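PDB 5JXF: Asp/Glu-specific dipeptidyl-peptidase from Flavobacterium psychrophilum, which removes dipeptides from the N-terminus of oligopeptides as a serine peptidase, with strict specificity for Asp or Glu at the P1 position. Local coordinates for residues A[177-182]-A[200-205]; A[138-143]-A[204-209]; A[190-195]-A[577-582]. All blocks are in the same frame, centred on the assembly; numbering follows the deposited sequence.

Interaction 1 of 3, residues A[177-182]-A[200-205]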
loop_
_atom_site.group_PDB
_atom_site.type_symbol
_atom_site.label_atom_id
_atom_site.label_comp_id
_atom_site.label_asym_id
_atom_site.label_seq_id
_atom_site.Cartn_x
_atom_site.Cartn_y
_atom_site.Cartn_z
ATOM N N ALA A 177 7.235 -52.597 -3.121
ATOM C CA ALA A 177 6.677 -53.778 -3.775
ATOM C C ALA A 177 6.141 -54.773 -2.745
ATOM O O ALA A 177 5.185 -55.521 -2.995
ATOM C CB ALA A 177 7.752 -54.444 -4.655
ATOM N N SER A 178 6.775 -54.757 -1.579
ATOM C CA SER A 178 6.586 -55.779 -0.569
ATOM C C SER A 178 5.529 -55.441 0.485
ATOM O O SER A 178 4.750 -56.304 0.877
ATOM C CB SER A 178 7.929 -56.046 0.105
ATOM O OG SER A 178 7.768 -56.353 1.468
ATOM N N PHE A 179 5.505 -54.192 0.942
ATOM C CA PHE A 179 4.603 -53.803 2.027
ATOM C C PHE A 179 3.158 -54.190 1.716
ATOM O O PHE A 179 2.712 -54.119 0.565
ATOM C CB PHE A 179 4.706 -52.310 2.301
ATOM C CG PHE A 179 4.322 -51.928 3.693
ATOM C CD1 PHE A 179 3.023 -51.538 3.986
ATOM C CD2 PHE A 179 5.259 -51.974 4.711
ATOM C CE1 PHE A 179 2.658 -51.181 5.275
ATOM C CE2 PHE A 179 4.911 -51.617 6.003
ATOM C CZ PHE A 179 3.604 -51.220 6.288
ATOM N N ALA A 180 2.448 -54.655 2.738
ATOM C CA ALA A 180 1.101 -55.169 2.539
ATOM C C ALA A 180 0.090 -54.044 2.301
ATOM O O ALA A 180 0.031 -53.056 3.033
ATOM C CB ALA A 180 0.679 -56.034 3.723
ATOM N N LYS A 181 -0.703 -54.231 1.254
ATOM C CA LYS A 181 -1.721 -53.290 0.829
ATOM C C LYS A 181 -2.833 -54.112 0.196
ATOM O O LYS A 181 -2.632 -55.289 -0.110
ATOM C CB LYS A 181 -1.139 -52.276 -0.166
ATOM C CG LYS A 181 -0.630 -52.923 -1.465
ATOM C CD LYS A 181 -0.035 -51.894 -2.437
ATOM C CE LYS A 181 0.254 -52.540 -3.795
ATOM N NZ LYS A 181 -1.016 -52.969 -4.471
ATOM N N GLU A 182 -4.002 -53.521 0.008
ATOM C CA GLU A 182 -5.026 -54.156 -0.808
ATOM C C GLU A 182 -4.655 -54.022 -2.285
ATOM O O GLU A 182 -3.756 -53.253 -2.635
ATOM C CB GLU A 182 -6.412 -53.544 -0.523
ATOM C CG GLU A 182 -6.833 -53.624 0.936
ATOM C CD GLU A 182 -7.152 -55.048 1.397
ATOM O OE1 GLU A 182 -7.413 -55.915 0.537
ATOM O OE2 GLU A 182 -7.149 -55.292 2.623
ATOM N N LEU A 200 6.577 -45.042 4.772
ATOM C CA LEU A 200 5.741 -45.527 3.678
ATOM C C LEU A 200 4.277 -45.221 3.899
ATOM O O LEU A 200 3.723 -45.469 4.968
ATOM C CB LEU A 200 5.916 -47.045 3.483
ATOM C CG LEU A 200 5.036 -47.724 2.418
ATOM C CD1 LEU A 200 5.753 -48.938 1.836
ATOM C CD2 LEU A 200 3.665 -48.139 2.945
ATOM N N PHE A 201 3.648 -44.736 2.835
ATOM C CA PHE A 201 2.241 -44.398 2.827
ATOM C C PHE A 201 1.489 -45.366 1.935
ATOM O O PHE A 201 1.754 -45.460 0.734
ATOM C CB PHE A 201 2.032 -42.952 2.334
ATOM C CG PHE A 201 2.554 -41.907 3.277
ATOM C CD1 PHE A 201 3.919 -41.694 3.412
ATOM C CD2 PHE A 201 1.678 -41.116 4.006
ATOM C CE1 PHE A 201 4.408 -40.719 4.276
ATOM C CE2 PHE A 201 2.155 -40.147 4.874
ATOM C CZ PHE A 201 3.522 -39.944 5.008
ATOM N N VAL A 202 0.566 -46.101 2.540
ATOM C CA VAL A 202 -0.406 -46.864 1.788
ATOM C C VAL A 202 -1.494 -45.891 1.366
ATOM O O VAL A 202 -1.984 -45.110 2.181
ATOM C CB VAL A 202 -1.033 -48.004 2.608
ATOM C CG1 VAL A 202 -2.098 -48.691 1.779
ATOM C CG2 VAL A 202 0.034 -49.000 3.067
ATOM N N THR A 203 -1.877 -45.946 0.099
ATOM C CA THR A 203 -2.775 -44.951 -0.444
ATOM C C THR A 203 -3.742 -45.550 -1.427
ATOM O O THR A 203 -3.520 -46.663 -1.964
ATOM C CB THR A 203 -2.007 -43.825 -1.183
ATOM O OG1 THR A 203 -1.489 -44.342 -2.416
ATOM C CG2 THR A 203 -0.858 -43.278 -0.328
ATOM N N GLU A 204 -4.823 -44.816 -1.641
ATOM C CA GLU A 204 -5.788 -45.103 -2.692
ATOM C C GLU A 204 -5.809 -43.929 -3.671
ATOM O O GLU A 204 -6.143 -42.805 -3.301
ATOM C CB GLU A 204 -7.189 -45.342 -2.118
ATOM C CG GLU A 204 -7.261 -46.454 -1.082
ATOM C CD GLU A 204 -8.702 -46.823 -0.722
ATOM O OE1 GLU A 204 -9.622 -46.003 -0.999
ATOM O OE2 GLU A 204 -8.909 -47.934 -0.165
ATOM N N VAL A 205 -5.462 -44.204 -4.923
ATOM C CA VAL A 205 -5.406 -43.164 -5.938
ATOM C C VAL A 205 -6.618 -43.184 -6.834
ATOM O O VAL A 205 -6.757 -44.065 -7.681
ATOM C CB VAL A 205 -4.154 -43.314 -6.798
ATOM C CG1 VAL A 205 -4.005 -42.104 -7.737
ATOM C CG2 VAL A 205 -2.940 -43.459 -5.903
#
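Phe179 lies against Leu200 and Val202, and this apolar packing makes up most of the contact. Leu200 reaches it with both methyl groups. Leu200 CD1 comes up against the root of the side chain, 3.6 Å from Phe179 CB, while Leu200 CD2 sits over a face of the ring, 4.0 Å from the Phe179 centroid and 27° off the ring normal, a CH-pi contact. From Val202 the CG2 methyl arrives obliquely, 4.0 Å from Phe179 CD1. With CG of Phe179 swung anti to its own N (chi1 -155°), the ring drops toward the strand just where the chain leaves helix 162-178. Replaced by an alanine, Phe179 would lose its ring, and Leu200 CD2 and Val202 CG2 would probably be left without the surface they pack on, opening a gap between helix end and strand.

Looser contacts continue along Val202. Val202 CG1 lies 4.2 Å from Lys181 CB, and Val202 CG2 is near Ala180 O.

The polar groups work within the connection itself. The Lys181 chain leads away from the strand, and a bend at its last torsion (chi4 66°) turns Lys181 NZ back toward Glu182 O, a weak bond of 3.3 Å; NZ also donates to Gln185 O. Asn187 ND2 donates to Phe179 O, so the backbone at the helix exit is also tied to the neighbouring strand 186-192.

Away from the annotated sites, this is plain packing of a helix-to-strand connection against strand 197-214. The extended residues after helix 162-178 run past that strand before turning into strand 186-192, which pairs with it; both strands belong to the sheet that probably forms the N-terminal barrel of the chymotrypsin-like fold of S46 peptidases.

Interaction 2 of 3, residues A[138-143]-A[204-209]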
loop_
_atom_site.group_PDB
_atom_site.type_symbol
_atom_site.label_atom_id
_atom_site.label_comp_id
_atom_site.label_asym_id
_atom_site.label_seq_id
_atom_site.Cartn_x
_atom_site.Cartn_y
_atom_site.Cartn_z
ATOM N N VAL A 138 -6.675 -37.904 -7.334
ATOM C CA VAL A 138 -6.912 -37.484 -5.962
ATOM C C VAL A 138 -6.554 -38.680 -5.090
ATOM O O VAL A 138 -7.084 -39.773 -5.291
ATOM C CB VAL A 138 -8.381 -37.062 -5.749
ATOM C CG1 VAL A 138 -8.756 -37.116 -4.297
ATOM C CG2 VAL A 138 -8.635 -35.662 -6.332
ATOM N N THR A 139 -5.664 -38.476 -4.130
ATOM C CA THR A 139 -5.100 -39.568 -3.357
ATOM C C THR A 139 -5.467 -39.542 -1.880
ATOM O O THR A 139 -5.158 -38.580 -1.177
ATOM C CB THR A 139 -3.565 -39.548 -3.459
ATOM O OG1 THR A 139 -3.169 -39.676 -4.831
ATOM C CG2 THR A 139 -2.957 -40.663 -2.610
ATOM N N PHE A 140 -6.090 -40.610 -1.399
ATOM C CA PHE A 140 -6.383 -40.752 0.023
ATOM C C PHE A 140 -5.318 -41.529 0.773
ATOM O O PHE A 140 -4.765 -42.511 0.254
ATOM C CB PHE A 140 -7.747 -41.428 0.210
ATOM C CG PHE A 140 -8.889 -40.572 -0.226
ATOM C CD1 PHE A 140 -9.226 -40.473 -1.563
ATOM C CD2 PHE A 140 -9.614 -39.844 0.701
ATOM C CE1 PHE A 140 -10.296 -39.670 -1.979
ATOM C CE2 PHE A 140 -10.676 -39.038 0.303
ATOM C CZ PHE A 140 -11.019 -38.954 -1.046
ATOM N N ILE A 141 -5.018 -41.089 1.994
ATOM C CA ILE A 141 -4.064 -41.811 2.830
ATOM C C ILE A 141 -4.744 -42.898 3.684
ATOM O O ILE A 141 -5.632 -42.608 4.505
ATOM C CB ILE A 141 -3.293 -40.884 3.775
ATOM C CG1 ILE A 141 -2.541 -39.804 2.984
ATOM C CG2 ILE A 141 -2.296 -41.720 4.606
ATOM C CD1 ILE A 141 -1.690 -40.368 1.859
ATOM N N VAL A 142 -4.337 -44.149 3.473
ATOM C CA VAL A 142 -4.875 -45.275 4.255
ATOM C C VAL A 142 -4.125 -45.385 5.571
ATOM O O VAL A 142 -4.727 -45.478 6.631
ATOM C CB VAL A 142 -4.773 -46.615 3.466
ATOM C CG1 VAL A 142 -5.317 -47.810 4.302
ATOM C CG2 VAL A 142 -5.568 -46.489 2.145
ATOM N N SER A 143 -2.800 -45.330 5.511
ATOM C CA SER A 143 -1.990 -45.548 6.701
ATOM C C SER A 143 -0.591 -44.978 6.525
ATOM O O SER A 143 -0.117 -44.827 5.406
ATOM C CB SER A 143 -1.903 -47.049 7.024
ATOM O OG SER A 143 -1.048 -47.713 6.109
ATOM N N GLU A 204 -4.823 -44.816 -1.641
ATOM C CA GLU A 204 -5.788 -45.103 -2.692
ATOM C C GLU A 204 -5.809 -43.929 -3.671
ATOM O O GLU A 204 -6.143 -42.805 -3.301
ATOM C CB GLU A 204 -7.189 -45.342 -2.118
ATOM C CG GLU A 204 -7.261 -46.454 -1.082
ATOM C CD GLU A 204 -8.702 -46.823 -0.722
ATOM O OE1 GLU A 204 -9.622 -46.003 -0.999
ATOM O OE2 GLU A 204 -8.909 -47.934 -0.165
ATOM N N VAL A 205 -5.462 -44.204 -4.923
ATOM C CA VAL A 205 -5.406 -43.164 -5.938
ATOM C C VAL A 205 -6.618 -43.184 -6.834
ATOM O O VAL A 205 -6.757 -44.065 -7.681
ATOM C CB VAL A 205 -4.154 -43.314 -6.798
ATOM C CG1 VAL A 205 -4.005 -42.104 -7.737
ATOM C CG2 VAL A 205 -2.940 -43.459 -5.903
ATOM N N PHE A 206 -7.519 -42.230 -6.658
ATOM C CA PHE A 206 -8.663 -42.172 -7.558
ATOM C C PHE A 206 -8.280 -41.400 -8.831
ATOM O O PHE A 206 -7.487 -40.461 -8.774
ATOM C CB PHE A 206 -9.875 -41.554 -6.837
ATOM C CG PHE A 206 -10.422 -42.439 -5.736
ATOM C CD1 PHE A 206 -9.772 -42.512 -4.505
ATOM C CD2 PHE A 206 -11.546 -43.240 -5.952
ATOM C CE1 PHE A 206 -10.248 -43.326 -3.511
ATOM C CE2 PHE A 206 -12.016 -44.077 -4.960
ATOM C CZ PHE A 206 -11.364 -44.128 -3.734
ATOM N N LYS A 207 -8.823 -41.811 -9.975
ATOM C CA LYS A 207 -8.340 -41.322 -11.264
ATOM C C LYS A 207 -9.461 -40.780 -12.137
ATOM O O LYS A 207 -9.243 -40.397 -13.288
ATOM C CB LYS A 207 -7.579 -42.443 -12.000
ATOM C CG LYS A 207 -6.226 -42.772 -11.354
ATOM C CD LYS A 207 -5.555 -44.010 -11.981
ATOM C CE LYS A 207 -4.817 -44.870 -10.935
ATOM N NZ LYS A 207 -5.732 -45.700 -10.066
ATOM N N ASP A 208 -10.664 -40.755 -11.584
ATOM C CA ASP A 208 -11.807 -40.193 -12.281
ATOM C C ASP A 208 -12.398 -39.077 -11.414
ATOM O O ASP A 208 -13.370 -39.299 -10.692
ATOM C CB ASP A 208 -12.849 -41.287 -12.590
ATOM C CG ASP A 208 -14.071 -40.751 -13.321
ATOM O OD1 ASP A 208 -14.102 -39.546 -13.665
ATOM O OD2 ASP A 208 -15.000 -41.545 -13.572
ATOM N N VAL A 209 -11.789 -37.891 -11.501
ATOM C CA VAL A 209 -12.200 -36.701 -10.742
ATOM C C VAL A 209 -12.730 -35.607 -11.679
ATOM O O VAL A 209 -11.997 -35.072 -12.510
ATOM C CB VAL A 209 -11.027 -36.165 -9.908
ATOM C CG1 VAL A 209 -11.406 -34.867 -9.161
ATOM C CG2 VAL A 209 -10.536 -37.258 -8.945
#
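Strands 138-143 and 204-206 run antiparallel, their directions 160° apart, with Val138-Phe206 and Phe140-Glu204 as hydrogen-bonded pairs on either side of the non-hydrogen-bonded pair Thr139-Val205. Four backbone bonds join them, the shortest from Phe206 N to Val138 O at 2.8 Å. Glu204 O has two donors: Phe140 N, and a weaker contact from Thr139 CA at 3.4 Å.

The Phe140 and Phe206 rings share one face of the sheet with Val138 and Glu204. They meet obliquely, planes 81° apart, with Phe140 CD1 3.6 Å from Phe206 CE1; Tyr261 touches both. Val138 O lies at the edge of the Phe206 ring, in its plane. These strands are neighbours in what is probably the N-terminal barrel of the chymotrypsin-like fold, and Val142 and Ser143, both opposite Val202, form a classic beta bulge in strand 138-146. Val142 nevertheless reaches Glu204: CG2, anti to the carbonyl carbon, packs 3.6 Å from Glu204 CG. The Glu204 chain then extends past it, and its OE2 accepts from Trp184 NE1 and Gln185 NE2.

Beyond the paired residues the strand breaks at Lys207, whose NZ folds back to Val205 O, 3.1 Å away. Val209 then returns to the contact, its CG2 3.6 Å from Val138 CG2. On the sheet face opposite the two phenylalanines, Thr139 OG1 sits 3.9 Å from both Val205 CG1 and Val205 CG2.

Interaction 3 of 3, residues A[190-195]-A[577-582]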
loop_
_atom_site.group_PDB
_atom_site.type_symbol
_atom_site.label_atom_id
_atom_site.label_comp_id
_atom_site.label_asym_id
_atom_site.label_seq_id
_atom_site.Cartn_x
_atom_site.Cartn_y
_atom_site.Cartn_z
ATOM N N ARG A 190 8.465 -42.122 1.341
ATOM C CA ARG A 190 8.908 -40.738 1.350
ATOM C C ARG A 190 10.048 -40.521 2.301
ATOM O O ARG A 190 10.150 -41.191 3.329
ATOM C CB ARG A 190 7.758 -39.803 1.741
ATOM C CG ARG A 190 6.627 -39.796 0.774
ATOM C CD ARG A 190 6.941 -38.965 -0.470
ATOM N NE ARG A 190 5.742 -38.891 -1.301
ATOM C CZ ARG A 190 5.545 -38.021 -2.285
ATOM N NH1 ARG A 190 6.486 -37.138 -2.602
ATOM N NH2 ARG A 190 4.401 -38.043 -2.958
ATOM N N THR A 191 10.890 -39.550 1.980
ATOM C CA THR A 191 12.066 -39.291 2.789
ATOM C C THR A 191 11.809 -38.153 3.767
ATOM O O THR A 191 11.267 -37.117 3.395
ATOM C CB THR A 191 13.260 -38.951 1.907
ATOM O OG1 THR A 191 13.263 -39.818 0.770
ATOM C CG2 THR A 191 14.543 -39.108 2.680
ATOM N N PHE A 192 12.190 -38.355 5.023
ATOM C CA PHE A 192 12.016 -37.339 6.060
ATOM C C PHE A 192 13.345 -36.947 6.716
ATOM O O PHE A 192 14.293 -37.742 6.758
ATOM C CB PHE A 192 11.051 -37.832 7.145
ATOM C CG PHE A 192 9.613 -37.946 6.703
ATOM C CD1 PHE A 192 9.207 -38.954 5.839
ATOM C CD2 PHE A 192 8.653 -37.059 7.191
ATOM C CE1 PHE A 192 7.878 -39.056 5.447
ATOM C CE2 PHE A 192 7.313 -37.162 6.814
ATOM C CZ PHE A 192 6.922 -38.153 5.942
ATOM N N PHE A 193 13.394 -35.727 7.246
ATOM C CA PHE A 193 14.555 -35.230 7.983
ATOM C C PHE A 193 15.834 -35.402 7.173
ATOM O O PHE A 193 16.865 -35.815 7.713
ATOM C CB PHE A 193 14.701 -35.952 9.330
ATOM C CG PHE A 193 13.701 -35.529 10.377
ATOM C CD1 PHE A 193 13.784 -34.281 10.973
ATOM C CD2 PHE A 193 12.714 -36.403 10.805
ATOM C CE1 PHE A 193 12.876 -33.898 11.957
ATOM C CE2 PHE A 193 11.801 -36.026 11.788
ATOM C CZ PHE A 193 11.882 -34.768 12.360
ATOM N N GLU A 194 15.743 -35.130 5.873
ATOM C CA GLU A 194 16.912 -35.089 4.986
ATOM C C GLU A 194 17.543 -36.465 4.797
ATOM O O GLU A 194 18.652 -36.573 4.285
ATOM C CB GLU A 194 17.961 -34.106 5.523
ATOM C CG GLU A 194 17.476 -32.658 5.609
ATOM C CD GLU A 194 17.455 -31.952 4.261
ATOM O OE1 GLU A 194 17.904 -32.554 3.260
ATOM O OE2 GLU A 194 16.972 -30.798 4.205
ATOM N N GLY A 195 16.839 -37.510 5.219
ATOM C CA GLY A 195 17.301 -38.874 5.018
ATOM C C GLY A 195 17.482 -39.675 6.292
ATOM O O GLY A 195 17.856 -40.854 6.247
ATOM N N ILE A 577 11.088 -29.817 17.306
ATOM C CA ILE A 577 11.626 -30.009 15.967
ATOM C C ILE A 577 10.676 -30.859 15.133
ATOM O O ILE A 577 10.283 -31.954 15.527
ATOM C CB ILE A 577 13.034 -30.634 16.000
ATOM C CG1 ILE A 577 14.068 -29.529 16.227
ATOM C CG2 ILE A 577 13.346 -31.333 14.689
ATOM C CD1 ILE A 577 15.469 -30.020 16.434
ATOM N N PHE A 578 10.290 -30.311 13.989
ATOM C CA PHE A 578 9.397 -30.980 13.062
ATOM C C PHE A 578 10.139 -31.240 11.765
ATOM O O PHE A 578 11.030 -30.487 11.411
ATOM C CB PHE A 578 8.142 -30.137 12.807
ATOM C CG PHE A 578 8.426 -28.761 12.268
ATOM C CD1 PHE A 578 8.743 -27.717 13.125
ATOM C CD2 PHE A 578 8.336 -28.500 10.905
ATOM C CE1 PHE A 578 8.983 -26.435 12.631
ATOM C CE2 PHE A 578 8.574 -27.214 10.399
ATOM C CZ PHE A 578 8.900 -26.185 11.266
ATOM N N PRO A 579 9.780 -32.318 11.058
ATOM C CA PRO A 579 10.419 -32.627 9.778
ATOM C C PRO A 579 10.056 -31.602 8.716
ATOM O O PRO A 579 8.931 -31.099 8.721
ATOM C CB PRO A 579 9.844 -34.005 9.426
ATOM C CG PRO A 579 8.557 -34.055 10.129
ATOM C CD PRO A 579 8.780 -33.331 11.424
ATOM N N ASP A 580 10.988 -31.315 7.815
ATOM C CA ASP A 580 10.754 -30.378 6.718
ATOM C C ASP A 580 9.587 -30.916 5.913
ATOM O O ASP A 580 9.369 -32.115 5.894
ATOM C CB ASP A 580 12.009 -30.228 5.838
ATOM C CG ASP A 580 13.026 -29.190 6.387
ATOM O OD1 ASP A 580 12.624 -28.087 6.825
ATOM O OD2 ASP A 580 14.246 -29.470 6.357
ATOM N N ALA A 581 8.822 -30.053 5.259
ATOM C CA ALA A 581 7.742 -30.542 4.407
ATOM C C ALA A 581 8.345 -31.339 3.256
ATOM O O ALA A 581 9.445 -31.032 2.792
ATOM C CB ALA A 581 6.886 -29.381 3.881
ATOM N N ASN A 582 7.621 -32.356 2.801
ATOM C CA ASN A 582 8.063 -33.203 1.705
ATOM C C ASN A 582 6.892 -33.779 0.946
ATOM O O ASN A 582 6.912 -34.954 0.558
ATOM C CB ASN A 582 8.958 -34.336 2.230
ATOM C CG ASN A 582 8.232 -35.256 3.203
ATOM O OD1 ASN A 582 7.086 -35.006 3.590
ATOM N ND2 ASN A 582 8.911 -36.320 3.621
#
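The end of strand 186-192 and the hairpin turn that follows it pack, through Phe192 and Phe193, on residues 577-582, in the extended loop between helix 547-571 and strand 586-591. Phe193 and Glu194, both with positive phi, are the central residues of a type I' turn, closed by Gly195 N to Phe192 O at 3.0 Å.

Phe193 points its CB away from the loop, but its ring swings back onto Pro579. Pro579 CB lies over one face, 3.7 Å from the Phe193 centroid and 15° off the ring normal, in a CH-pi contact. Pro579 CD comes within 3.5 Å of Phe193 CZ, while Ile577 CG2 meets the ring at its edge, 3.8 Å from Phe193 CE1. Met565 and Leu569 of helix 547-571 also touch the ring.

At the other end Asn582 stands upright on Phe192. Asn582 ND2 lies 3.3 Å above the plane of the Phe192 ring, over its centre, with amide and ring planes 78° apart. Pro579 CB adds a contact in the plane of the same ring, 4.0 Å from Phe192 CD2. Asn582 ND2 also donates to Thr191 O; the modelled 2.5 Å is very short, and the exact length is doubtful. OD1 accepts from Thr584 OG1 and Arg586 NH2; together with the ND2 bond these probably fix the rotation of the amide.

To one side of both contacts, Glu194 OE2 comes 3.7 Å from Asp580 OD2. This acidic pair would probably raise the pKa of one carboxylate, with the bond from Glu291 N to Asp580 OD1 partly offsetting this at Asp580; the hold between the segments comes from the Phe193-Pro579 and Asn582 contacts.

Starting from the N terminus, strand 138-146 comes first, and interaction 2 closes the loop of 60 residues that brings 204-209 back beside it. Interaction 1 is a much shorter closure, from the end of helix 162-178 to 200-205; it starts inside that loop and ends on the same part of strand 197-214, sharing Glu204 and Val205 with interaction 2. Interaction 3 starts inside both loops, at 190-195, and leaves them for 577-582, so it crosses each; the 381 residues it spans are largely helical. Phe201 bridges toward it, touching Phe192. Together they join helix 162-178, three neighbouring strands of one sheet and the loop before strand 586-591.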